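Long-range contacts in glycerol dehydratase (Clostridium butyricum, PDB 1R8W), which probably acts as a glycyl-radical lyase of the pyruvate formate-lyase family, removing water from glycerol: residues C149-V154 with A454-L459; R418-E423 with Y543-P548. All blocks are in the same frame, centred on the assembly; numbering follows the deposited sequence.

Contact 1: C149-V154 with A454-L459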
ATOM      1  N   CYS A 149       0.155  -5.679 -29.082  1.00 36.26           N
ATOM      2  CA  CYS A 149       0.348  -5.569 -30.515  1.00 36.43           C
ATOM      3  C   CYS A 149       1.571  -6.347 -30.988  1.00 34.88           C
ATOM      4  O   CYS A 149       2.305  -5.914 -31.876  1.00 35.66           O
ATOM      5  CB  CYS A 149       0.431  -4.102 -30.939  1.00 38.38           C
ATOM      6  SG  CYS A 149       1.737  -3.174 -30.174  1.00 47.14           S
ATOM      7  N   ASP A 150       1.778  -7.500 -30.362  1.00 32.15           N
ATOM      8  CA  ASP A 150       2.855  -8.417 -30.703  1.00 30.60           C
ATOM      9  C   ASP A 150       4.253  -7.851 -30.934  1.00 29.49           C
ATOM     10  O   ASP A 150       4.920  -8.211 -31.908  1.00 28.75           O
ATOM     11  CB  ASP A 150       2.439  -9.234 -31.927  1.00 32.01           C
ATOM     12  CG  ASP A 150       1.056  -9.834 -31.780  1.00 33.92           C
ATOM     13  OD1 ASP A 150       0.810 -10.537 -30.778  1.00 34.17           O
ATOM     14  OD2 ASP A 150       0.209  -9.599 -32.664  1.00 37.62           O
ATOM     15  N   VAL A 151       4.708  -6.974 -30.052  1.00 27.02           N
ATOM     16  CA  VAL A 151       6.054  -6.441 -30.196  1.00 24.00           C
ATOM     17  C   VAL A 151       6.885  -7.005 -29.048  1.00 23.10           C
ATOM     18  O   VAL A 151       8.038  -7.404 -29.231  1.00 22.79           O
ATOM     19  CB  VAL A 151       6.065  -4.898 -30.175  1.00 22.22           C
ATOM     20  CG1 VAL A 151       7.491  -4.386 -30.172  1.00 19.42           C
ATOM     21  CG2 VAL A 151       5.341  -4.364 -31.403  1.00 22.20           C
ATOM     22  N   PHE A 152       6.283  -7.055 -27.867  1.00 21.19           N
ATOM     23  CA  PHE A 152       6.959  -7.590 -26.693  1.00 21.75           C
ATOM     24  C   PHE A 152       5.932  -8.250 -25.786  1.00 21.43           C
ATOM     25  O   PHE A 152       4.731  -8.112 -25.999  1.00 23.01           O
ATOM     26  CB  PHE A 152       7.696  -6.472 -25.943  1.00 19.47           C
ATOM     27  CG  PHE A 152       6.789  -5.409 -25.393  1.00 19.27           C
ATOM     28  CD1 PHE A 152       6.081  -5.616 -24.211  1.00 20.47           C
ATOM     29  CD2 PHE A 152       6.626  -4.202 -26.063  1.00 19.33           C
ATOM     30  CE1 PHE A 152       5.221  -4.637 -23.705  1.00 19.93           C
ATOM     31  CE2 PHE A 152       5.767  -3.216 -25.562  1.00 20.80           C
ATOM     32  CZ  PHE A 152       5.063  -3.436 -24.381  1.00 16.57           C
ATOM     33  N   THR A 153       6.406  -8.991 -24.792  1.00 21.32           N
ATOM     34  CA  THR A 153       5.517  -9.642 -23.835  1.00 21.12           C
ATOM     35  C   THR A 153       6.072  -9.519 -22.423  1.00 20.51           C
ATOM     36  O   THR A 153       7.257  -9.775 -22.186  1.00 20.25           O
ATOM     37  CB  THR A 153       5.320 -11.144 -24.132  1.00 22.06           C
ATOM     38  OG1 THR A 153       4.554 -11.732 -23.073  1.00 24.33           O
ATOM     39  CG2 THR A 153       6.665 -11.867 -24.233  1.00 21.09           C
ATOM     40  N   VAL A 154       5.210  -9.119 -21.492  1.00 18.86           N
ATOM     41  CA  VAL A 154       5.597  -8.979 -20.094  1.00 17.35           C
ATOM     42  C   VAL A 154       4.819 -10.002 -19.282  1.00 17.81           C
ATOM     43  O   VAL A 154       4.638  -9.850 -18.079  1.00 18.37           O
ATOM     44  CB  VAL A 154       5.272  -7.573 -19.561  1.00 17.54           C
ATOM     45  CG1 VAL A 154       6.196  -6.543 -20.198  1.00 16.68           C
ATOM     46  CG2 VAL A 154       3.813  -7.235 -19.853  1.00 17.57           C
ATOM     47  N   ALA A 454      13.072  -7.977 -34.475  1.00 19.61           N
ATOM     48  CA  ALA A 454      12.735  -8.074 -35.894  1.00 19.45           C
ATOM     49  C   ALA A 454      11.454  -7.301 -36.188  1.00 20.48           C
ATOM     50  O   ALA A 454      11.286  -6.719 -37.261  1.00 20.58           O
ATOM     51  CB  ALA A 454      12.566  -9.535 -36.287  1.00 18.15           C
ATOM     52  N   ARG A 455      10.558  -7.297 -35.213  1.00 21.06           N
ATOM     53  CA  ARG A 455       9.280  -6.617 -35.327  1.00 22.30           C
ATOM     54  C   ARG A 455       9.458  -5.107 -35.514  1.00 22.35           C
ATOM     55  O   ARG A 455       8.643  -4.454 -36.159  1.00 22.42           O
ATOM     56  CB  ARG A 455       8.464  -6.899 -34.071  1.00 24.13           C
ATOM     57  CG  ARG A 455       6.984  -6.745 -34.233  1.00 27.75           C
ATOM     58  CD  ARG A 455       6.364  -7.916 -34.968  1.00 28.33           C
ATOM     59  NE  ARG A 455       4.914  -7.782 -34.940  1.00 33.43           N
ATOM     60  CZ  ARG A 455       4.236  -6.831 -35.577  1.00 35.04           C
ATOM     61  NH1 ARG A 455       4.872  -5.932 -36.311  1.00 38.35           N
ATOM     62  NH2 ARG A 455       2.919  -6.753 -35.446  1.00 38.00           N
ATOM     63  N   ILE A 456      10.529  -4.555 -34.952  1.00 22.74           N
ATOM     64  CA  ILE A 456      10.797  -3.126 -35.066  1.00 22.96           C
ATOM     65  C   ILE A 456      11.238  -2.788 -36.481  1.00 23.90           C
ATOM     66  O   ILE A 456      10.909  -1.723 -37.008  1.00 23.42           O
ATOM     67  CB  ILE A 456      11.888  -2.675 -34.059  1.00 23.26           C
ATOM     68  CG1 ILE A 456      11.375  -2.865 -32.631  1.00 24.66           C
ATOM     69  CG2 ILE A 456      12.245  -1.208 -34.274  1.00 21.74           C
ATOM     70  CD1 ILE A 456      10.054  -2.161 -32.354  1.00 21.82           C
ATOM     71  N   VAL A 457      11.990  -3.701 -37.091  1.00 23.95           N
ATOM     72  CA  VAL A 457      12.453  -3.520 -38.458  1.00 22.62           C
ATOM     73  C   VAL A 457      11.213  -3.460 -39.344  1.00 23.33           C
ATOM     74  O   VAL A 457      11.126  -2.657 -40.267  1.00 23.36           O
ATOM     75  CB  VAL A 457      13.341  -4.702 -38.899  1.00 22.24           C
ATOM     76  CG1 VAL A 457      13.646  -4.607 -40.379  1.00 21.10           C
ATOM     77  CG2 VAL A 457      14.636  -4.705 -38.096  1.00 21.70           C
ATOM     78  N   GLU A 458      10.244  -4.309 -39.032  1.00 24.46           N
ATOM     79  CA  GLU A 458       9.004  -4.367 -39.786  1.00 26.32           C
ATOM     80  C   GLU A 458       8.226  -3.060 -39.630  1.00 27.58           C
ATOM     81  O   GLU A 458       7.684  -2.538 -40.609  1.00 27.02           O
ATOM     82  CB  GLU A 458       8.171  -5.559 -39.300  1.00 27.68           C
ATOM     83  CG  GLU A 458       6.965  -5.885 -40.154  1.00 28.82           C
ATOM     84  CD  GLU A 458       6.325  -7.207 -39.768  1.00 30.24           C
ATOM     85  OE1 GLU A 458       5.337  -7.610 -40.419  1.00 33.01           O
ATOM     86  OE2 GLU A 458       6.809  -7.845 -38.811  1.00 31.17           O
ATOM     87  N   LEU A 459       8.175  -2.533 -38.403  1.00 27.04           N
ATOM     88  CA  LEU A 459       7.465  -1.280 -38.142  1.00 26.06           C
ATOM     89  C   LEU A 459       8.189  -0.081 -38.756  1.00 26.51           C
ATOM     90  O   LEU A 459       7.564   0.922 -39.094  1.00 25.66           O
ATOM     91  CB  LEU A 459       7.296  -1.033 -36.634  1.00 25.25           C
ATOM     92  CG  LEU A 459       6.067  -1.513 -35.848  1.00 26.78           C
ATOM     93  CD1 LEU A 459       4.859  -1.638 -36.773  1.00 25.75           C
ATOM     94  CD2 LEU A 459       6.364  -2.842 -35.180  1.00 26.95           C
TER
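V151 and R455 meet at about a right angle, the valine's CG2 against the aliphatic part of the arginine, 4.0 Å from R455 CG. V151 splits its two methyls between neighbours on the helix. V151 CG1, held anti to the backbone N (chi1 174°), reaches the tip of I456 at CD1, also 4.0 Å away, while V151 CG2 additionally approaches L459 CD2 at 4.2 Å. R455 approaches the loop with its methylenes: R455 CG and CD each lie 3.4 Å from D150 O. A bend at chi2 (76°) turns the chain along the loop, bringing R455 NE to 3.1 Å from D150 O and R455 NH2 to 3.7 Å from C149 O, both oxygens oblique to the guanidinium. The stronger polar partner of the arginine is D466, a salt bridge through NH2; D150 in turn pairs with K467, so neighbouring residues take the two opposite charges. E458 OE2 stands 3.7 Å from R455 NH1, a long pairing well out of the guanidinium plane. Backbone bonds from V151 to N452 and from T153 to F450 continue the antiparallel pairing of strands 152-153 and 449-452. The contact thus packs a strand's entry loop against the helix following its partner strand, a strand-helix junction within the pyruvate formate-lyase-like fold.

Contact 2: R418-E423 with Y543-P548; sequences RGLTLE and YNFSGP
One face of the Y543 ring carries L420 CD2, centred 3.2 Å from the ring centroid and only 12° off the normal, a CH-pi contact, while the F545 ring meets the same methyl at its edge, F545 CZ to L420 CD2 4.2 Å. R418 O also lies in the plane of the F545 ring, 3.8 Å from F545 CE2. These contacts join the Schellman motif that ends helix 408-416, with G419 at positive phi, to strand 543-551. Y543 and F545, two residues apart, both direct their side chains at the turn. L420 answers with CG anti to its carbonyl carbon (chi1 -47°), from where CD2 extends over the tyrosine and beside the phenylalanine. R418 supplies CB near F545 CE2, but its guanidinium leads away to N625 and I694 O. Beyond the leucine, T421 is the N-cap of helix 422-426, its OG1 bonded to D424 N. The tyrosine OH is hydrogen-bonded to D424 OD2, its stronger partner. The same hydroxyl accepts a weak bond across the contact: T421 N lies 3.5 Å from Y543 OH, with the N-H pointing fairly straight at 160°.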
ATOM      1  N   ARG A 418      27.955  -2.087 -13.148  1.00 19.83           N
ATOM      2  CA  ARG A 418      26.537  -1.968 -12.833  1.00 18.92           C
ATOM      3  C   ARG A 418      26.343  -1.636 -11.357  1.00 18.66           C
ATOM      4  O   ARG A 418      25.218  -1.555 -10.874  1.00 19.74           O
ATOM      5  CB  ARG A 418      25.783  -3.259 -13.176  1.00 17.26           C
ATOM      6  CG  ARG A 418      25.514  -3.448 -14.662  1.00 17.73           C
ATOM      7  CD  ARG A 418      24.580  -2.377 -15.206  1.00 17.03           C
ATOM      8  NE  ARG A 418      24.339  -2.537 -16.636  1.00 17.57           N
ATOM      9  CZ  ARG A 418      23.461  -1.827 -17.341  1.00 19.84           C
ATOM     10  NH1 ARG A 418      22.723  -0.894 -16.752  1.00 17.69           N
ATOM     11  NH2 ARG A 418      23.321  -2.052 -18.645  1.00 19.14           N
ATOM     12  N   GLY A 419      27.443  -1.458 -10.636  1.00 17.93           N
ATOM     13  CA  GLY A 419      27.333  -1.112  -9.234  1.00 17.14           C
ATOM     14  C   GLY A 419      27.810  -2.115  -8.201  1.00 18.24           C
ATOM     15  O   GLY A 419      27.850  -1.780  -7.018  1.00 19.25           O
ATOM     16  N   LEU A 420      28.164  -3.332  -8.606  1.00 17.02           N
ATOM     17  CA  LEU A 420      28.619  -4.305  -7.622  1.00 18.75           C
ATOM     18  C   LEU A 420      30.071  -4.045  -7.260  1.00 19.56           C
ATOM     19  O   LEU A 420      30.841  -3.553  -8.080  1.00 21.10           O
ATOM     20  CB  LEU A 420      28.513  -5.740  -8.150  1.00 17.93           C
ATOM     21  CG  LEU A 420      27.266  -6.279  -8.852  1.00 19.12           C
ATOM     22  CD1 LEU A 420      27.264  -7.792  -8.723  1.00 16.15           C
ATOM     23  CD2 LEU A 420      26.018  -5.720  -8.244  1.00 20.16           C
ATOM     24  N   THR A 421      30.443  -4.364  -6.027  1.00 18.54           N
ATOM     25  CA  THR A 421      31.826  -4.202  -5.615  1.00 18.99           C
ATOM     26  C   THR A 421      32.591  -5.284  -6.375  1.00 20.29           C
ATOM     27  O   THR A 421      31.994  -6.241  -6.880  1.00 21.14           O
ATOM     28  CB  THR A 421      32.005  -4.451  -4.112  1.00 18.37           C
ATOM     29  OG1 THR A 421      31.470  -5.737  -3.780  1.00 20.95           O
ATOM     30  CG2 THR A 421      31.291  -3.392  -3.299  1.00 14.77           C
ATOM     31  N   LEU A 422      33.904  -5.142  -6.463  1.00 19.88           N
ATOM     32  CA  LEU A 422      34.705  -6.133  -7.164  1.00 20.13           C
ATOM     33  C   LEU A 422      34.587  -7.512  -6.494  1.00 20.73           C
ATOM     34  O   LEU A 422      34.598  -8.543  -7.168  1.00 22.24           O
ATOM     35  CB  LEU A 422      36.160  -5.675  -7.203  1.00 19.76           C
ATOM     36  CG  LEU A 422      37.186  -6.590  -7.866  1.00 20.97           C
ATOM     37  CD1 LEU A 422      36.761  -6.922  -9.281  1.00 19.41           C
ATOM     38  CD2 LEU A 422      38.538  -5.890  -7.853  1.00 20.87           C
ATOM     39  N   GLU A 423      34.466  -7.525  -5.171  1.00 20.35           N
ATOM     40  CA  GLU A 423      34.336  -8.777  -4.430  1.00 22.70           C
ATOM     41  C   GLU A 423      33.020  -9.501  -4.719  1.00 21.98           C
ATOM     42  O   GLU A 423      33.014 -10.720  -4.883  1.00 21.96           O
ATOM     43  CB  GLU A 423      34.471  -8.529  -2.925  1.00 25.03           C
ATOM     44  CG  GLU A 423      35.881  -8.153  -2.488  1.00 33.11           C
ATOM     45  CD  GLU A 423      36.271  -6.725  -2.862  1.00 38.30           C
ATOM     46  OE1 GLU A 423      37.490  -6.454  -2.961  1.00 39.60           O
ATOM     47  OE2 GLU A 423      35.368  -5.870  -3.042  1.00 39.72           O
ATOM     48  N   TYR A 543      21.125  -5.088  -4.047  1.00 18.50           N
ATOM     49  CA  TYR A 543      21.152  -4.794  -5.477  1.00 17.63           C
ATOM     50  C   TYR A 543      19.783  -5.017  -6.113  1.00 18.23           C
ATOM     51  O   TYR A 543      19.134  -6.034  -5.871  1.00 20.21           O
ATOM     52  CB  TYR A 543      22.181  -5.684  -6.180  1.00 16.47           C
ATOM     53  CG  TYR A 543      23.594  -5.552  -5.656  1.00 14.38           C
ATOM     54  CD1 TYR A 543      24.242  -6.640  -5.070  1.00 13.70           C
ATOM     55  CD2 TYR A 543      24.295  -4.351  -5.772  1.00 13.92           C
ATOM     56  CE1 TYR A 543      25.556  -6.537  -4.614  1.00 14.95           C
ATOM     57  CE2 TYR A 543      25.609  -4.235  -5.316  1.00 14.09           C
ATOM     58  CZ  TYR A 543      26.234  -5.333  -4.741  1.00 15.28           C
ATOM     59  OH  TYR A 543      27.534  -5.234  -4.304  1.00 14.29           O
ATOM     60  N   ASN A 544      19.364  -4.070  -6.947  1.00 18.45           N
ATOM     61  CA  ASN A 544      18.073  -4.140  -7.623  1.00 17.65           C
ATOM     62  C   ASN A 544      18.159  -3.861  -9.131  1.00 17.79           C
ATOM     63  O   ASN A 544      18.709  -2.842  -9.555  1.00 17.87           O
ATOM     64  CB  ASN A 544      17.108  -3.143  -6.975  1.00 17.26           C
ATOM     65  CG  ASN A 544      16.602  -3.611  -5.633  1.00 16.39           C
ATOM     66  OD1 ASN A 544      15.760  -4.496  -5.557  1.00 19.59           O
ATOM     67  ND2 ASN A 544      17.120  -3.025  -4.564  1.00 17.71           N
ATOM     68  N   PHE A 545      17.611  -4.765  -9.938  1.00 17.27           N
ATOM     69  CA  PHE A 545      17.612  -4.591 -11.389  1.00 18.14           C
ATOM     70  C   PHE A 545      16.310  -5.098 -12.003  1.00 17.33           C
ATOM     71  O   PHE A 545      15.459  -5.641 -11.312  1.00 19.46           O
ATOM     72  CB  PHE A 545      18.771  -5.359 -12.041  1.00 15.95           C
ATOM     73  CG  PHE A 545      20.124  -5.012 -11.497  1.00 18.06           C
ATOM     74  CD1 PHE A 545      20.722  -5.808 -10.520  1.00 20.70           C
ATOM     75  CD2 PHE A 545      20.812  -3.894 -11.964  1.00 18.49           C
ATOM     76  CE1 PHE A 545      21.997  -5.495 -10.017  1.00 20.22           C
ATOM     77  CE2 PHE A 545      22.081  -3.573 -11.468  1.00 17.41           C
ATOM     78  CZ  PHE A 545      22.673  -4.375 -10.494  1.00 16.23           C
ATOM     79  N   SER A 546      16.170  -4.890 -13.305  1.00 17.04           N
ATOM     80  CA  SER A 546      15.036  -5.374 -14.089  1.00 16.48           C
ATOM     81  C   SER A 546      15.701  -5.741 -15.413  1.00 17.13           C
ATOM     82  O   SER A 546      16.451  -4.933 -15.967  1.00 19.14           O
ATOM     83  CB  SER A 546      13.987  -4.284 -14.297  1.00 15.97           C
ATOM     84  OG  SER A 546      13.303  -4.002 -13.091  1.00 18.19           O
ATOM     85  N   GLY A 547      15.460  -6.953 -15.907  1.00 16.94           N
ATOM     86  CA  GLY A 547      16.105  -7.374 -17.142  1.00 16.97           C
ATOM     87  C   GLY A 547      15.238  -7.865 -18.290  1.00 17.49           C
ATOM     88  O   GLY A 547      14.775  -9.008 -18.275  1.00 16.06           O
ATOM     89  N   PRO A 548      15.012  -7.017 -19.310  1.00 18.02           N
ATOM     90  CA  PRO A 548      14.210  -7.316 -20.503  1.00 17.93           C
ATOM     91  C   PRO A 548      15.124  -7.903 -21.585  1.00 19.01           C
ATOM     92  O   PRO A 548      16.243  -7.427 -21.778  1.00 19.68           O
ATOM     93  CB  PRO A 548      13.660  -5.948 -20.913  1.00 17.91           C
ATOM     94  CG  PRO A 548      14.129  -4.984 -19.826  1.00 19.82           C
ATOM     95  CD  PRO A 548      15.372  -5.594 -19.291  1.00 17.51           C
TER

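Both contacts reach one mixed sheet, from different parts of it. Strand 449-452, which pairs antiparallel with 152-153 and leads into the helix of contact 1, runs parallel to strand 543-551, which carries the rings of contact 2. The centres are 27 Å apart and the nearest atoms about 8 Å, so the contacts do not touch and are related through this sheet. Along the chain their segments alternate: 418-423 precedes 454-459, and both fall between 149-154 and 543-548. Contact 2 lies nearer the middle of the chain, its centre about 17 Å from the chain centre against 22 Å for contact 1. Neither includes G763, the predicted site of the glycyl radical.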